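Local structure of uncharacterized protein Y57A10A.28 (Caenorhabditis elegans, 5EIK) at residues 137-142 with 203-208. The protein conducts potassium across intracellular membranes as a homotrimeric channel and may supply counter-ions during calcium release from intracellular stores. Numbering follows the deposited sequence.
Sequences KIAAGV and IVFTLE
Transmembrane helices 120-148 and 194-209 of the TRIC channel fold pack here, with Phe205 of the second helix laid against Ile138, Ala139 and Val142 of the first. The segment axes approach to 9.5 Å and cross at -43°. Phe205 CG stands beside its own backbone N (chi1 -69°), which sends the ring across to helix 120-148. Ala139 CB sits over one ring face, 4.0 Å from Phe205 CE2, while Ile138 CG2 comes in at the edge, near the ring plane, 3.8 Å from Phe205 CD2. Ile138 also reaches Phe229 of helix 218-238, joining a third helix to the contact. One turn on, Val142 fits beside the root of the phenylalanine: its CG2 lies 4.2 Å from Phe205 CB, and its CG1 is 3.8 Å from Thr206 OG1. That hydroxyl is hydrogen-bonded to Ser202 O in its own helix; toward Val142 it offers only van der Waals contact. With an alanine here both methyls are gone, which would probably open a gap beside Phe205 CB and the Thr206 hydroxyl. No hydrogen bond links the two segments; across them the contact is van der Waals, methyl groups against a phenyl ring and a threonine hydroxyl.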
ATOM      1  N   LYS A 137       1.072 -10.306  21.295  1.00 32.77           N
ATOM      2  CA  LYS A 137       1.442  -9.947  19.920  1.00 37.91           C
ATOM      3  C   LYS A 137       2.511  -8.855  19.927  1.00 34.18           C
ATOM      4  O   LYS A 137       3.503  -8.936  19.207  1.00 31.15           O
ATOM      5  CB  LYS A 137       0.231  -9.440  19.130  1.00 42.26           C
ATOM      6  CG  LYS A 137      -0.856 -10.462  18.865  1.00 50.89           C
ATOM      7  CD  LYS A 137      -1.951  -9.855  17.992  1.00 58.31           C
ATOM      8  CE  LYS A 137      -2.975 -10.892  17.560  1.00 58.36           C
ATOM      9  NZ  LYS A 137      -2.324 -12.066  16.917  1.00 67.42           N
ATOM     10  N   ILE A 138       2.289  -7.829  20.741  1.00 28.24           N
ATOM     11  CA  ILE A 138       3.233  -6.737  20.853  1.00 29.08           C
ATOM     12  C   ILE A 138       4.596  -7.231  21.323  1.00 33.09           C
ATOM     13  O   ILE A 138       5.618  -6.891  20.730  1.00 42.94           O
ATOM     14  CB  ILE A 138       2.716  -5.668  21.826  1.00 31.24           C
ATOM     15  CG1 ILE A 138       1.415  -5.083  21.275  1.00 26.73           C
ATOM     16  CG2 ILE A 138       3.781  -4.581  22.038  1.00 24.17           C
ATOM     17  CD1 ILE A 138       0.773  -4.080  22.157  1.00 22.09           C
ATOM     18  N   ALA A 139       4.609  -8.046  22.377  1.00 34.59           N
ATOM     19  CA  ALA A 139       5.862  -8.563  22.929  1.00 40.11           C
ATOM     20  C   ALA A 139       6.594  -9.412  21.906  1.00 38.05           C
ATOM     21  O   ALA A 139       7.812  -9.308  21.759  1.00 46.20           O
ATOM     22  CB  ALA A 139       5.594  -9.376  24.204  1.00 31.83           C
ATOM     23  N   ALA A 140       5.846 -10.244  21.192  1.00 38.36           N
ATOM     24  CA  ALA A 140       6.429 -11.104  20.168  1.00 36.03           C
ATOM     25  C   ALA A 140       6.994 -10.249  19.042  1.00 35.17           C
ATOM     26  O   ALA A 140       8.058 -10.548  18.498  1.00 37.74           O
ATOM     27  CB  ALA A 140       5.369 -12.064  19.613  1.00 32.16           C
ATOM     28  N   GLY A 141       6.271  -9.186  18.699  1.00 35.73           N
ATOM     29  CA  GLY A 141       6.711  -8.294  17.646  1.00 32.31           C
ATOM     30  C   GLY A 141       8.037  -7.645  17.994  1.00 42.11           C
ATOM     31  O   GLY A 141       8.935  -7.550  17.152  1.00 37.01           O
ATOM     32  N   VAL A 142       8.158  -7.204  19.243  1.00 38.64           N
ATOM     33  CA  VAL A 142       9.377  -6.566  19.715  1.00 38.18           C
ATOM     34  C   VAL A 142      10.542  -7.551  19.688  1.00 40.11           C
ATOM     35  O   VAL A 142      11.637  -7.226  19.221  1.00 41.98           O
ATOM     36  CB  VAL A 142       9.183  -6.017  21.146  1.00 41.04           C
ATOM     37  CG1 VAL A 142      10.512  -5.597  21.735  1.00 31.92           C
ATOM     38  CG2 VAL A 142       8.235  -4.824  21.110  1.00 32.66           C
ATOM     39  N   ILE A 203       7.107   0.460  23.813  1.00 28.92           N
ATOM     40  CA  ILE A 203       8.292   1.139  24.320  1.00 34.90           C
ATOM     41  C   ILE A 203       8.799   0.376  25.548  1.00 36.58           C
ATOM     42  O   ILE A 203       9.982   0.039  25.650  1.00 34.95           O
ATOM     43  CB  ILE A 203       7.961   2.591  24.725  1.00 38.39           C
ATOM     44  CG1 ILE A 203       7.800   3.452  23.476  1.00 39.29           C
ATOM     45  CG2 ILE A 203       9.036   3.140  25.656  1.00 31.63           C
ATOM     46  CD1 ILE A 203       7.282   4.843  23.765  1.00 35.88           C
ATOM     47  N   VAL A 204       7.882   0.094  26.463  1.00 30.16           N
ATOM     48  CA  VAL A 204       8.196  -0.618  27.695  1.00 35.64           C
ATOM     49  C   VAL A 204       8.861  -1.965  27.453  1.00 41.57           C
ATOM     50  O   VAL A 204       9.826  -2.304  28.129  1.00 40.88           O
ATOM     51  CB  VAL A 204       6.921  -0.820  28.545  1.00 40.11           C
ATOM     52  CG1 VAL A 204       7.165  -1.850  29.642  1.00 41.29           C
ATOM     53  CG2 VAL A 204       6.507   0.514  29.162  1.00 31.30           C
ATOM     54  N   PHE A 205       8.348  -2.735  26.499  1.00 46.96           N
ATOM     55  CA  PHE A 205       8.928  -4.038  26.203  1.00 34.22           C
ATOM     56  C   PHE A 205      10.274  -3.886  25.521  1.00 38.60           C
ATOM     57  O   PHE A 205      11.159  -4.721  25.680  1.00 39.32           O
ATOM     58  CB  PHE A 205       7.996  -4.862  25.303  1.00 30.79           C
ATOM     59  CG  PHE A 205       6.736  -5.320  25.982  1.00 40.50           C
ATOM     60  CD1 PHE A 205       6.720  -5.593  27.354  1.00 43.50           C
ATOM     61  CD2 PHE A 205       5.572  -5.518  25.247  1.00 36.04           C
ATOM     62  CE1 PHE A 205       5.566  -6.054  27.974  1.00 39.17           C
ATOM     63  CE2 PHE A 205       4.411  -5.981  25.860  1.00 34.84           C
ATOM     64  CZ  PHE A 205       4.408  -6.249  27.229  1.00 41.97           C
ATOM     65  N   THR A 206      10.425  -2.820  24.745  1.00 43.29           N
ATOM     66  CA  THR A 206      11.680  -2.586  24.058  1.00 44.76           C
ATOM     67  C   THR A 206      12.730  -2.267  25.104  1.00 44.81           C
ATOM     68  O   THR A 206      13.804  -2.878  25.125  1.00 40.34           O
ATOM     69  CB  THR A 206      11.562  -1.423  23.056  1.00 52.78           C
ATOM     70  OG1 THR A 206      10.656  -1.796  22.010  1.00 54.88           O
ATOM     71  CG2 THR A 206      12.917  -1.099  22.443  1.00 46.38           C
ATOM     72  N   LEU A 207      12.411  -1.317  25.978  1.00 38.41           N
ATOM     73  CA  LEU A 207      13.326  -0.927  27.050  1.00 49.71           C
ATOM     74  C   LEU A 207      13.688  -2.150  27.878  1.00 52.43           C
ATOM     75  O   LEU A 207      14.856  -2.395  28.196  1.00 43.86           O
ATOM     76  CB  LEU A 207      12.673   0.110  27.961  1.00 47.11           C
ATOM     77  CG  LEU A 207      12.475   1.509  27.385  1.00 51.57           C
ATOM     78  CD1 LEU A 207      11.798   2.381  28.421  1.00 56.13           C
ATOM     79  CD2 LEU A 207      13.820   2.096  26.984  1.00 52.27           C
ATOM     80  N   GLU A 208      12.660  -2.911  28.225  1.00 53.48           N
ATOM     81  CA  GLU A 208      12.814  -4.116  29.013  1.00 60.95           C
ATOM     82  C   GLU A 208      13.797  -5.069  28.339  1.00 59.90           C
ATOM     83  O   GLU A 208      14.612  -5.709  29.004  1.00 63.46           O
ATOM     84  CB  GLU A 208      11.451  -4.776  29.165  1.00 69.16           C
ATOM     85  CG  GLU A 208      11.402  -5.872  30.178  1.00 80.66           C
ATOM     86  CD  GLU A 208       9.990  -6.333  30.450  1.00 89.31           C
ATOM     87  OE1 GLU A 208       9.364  -6.892  29.525  1.00 90.75           O
ATOM     88  OE2 GLU A 208       9.507  -6.128  31.585  1.00 93.48           O
TER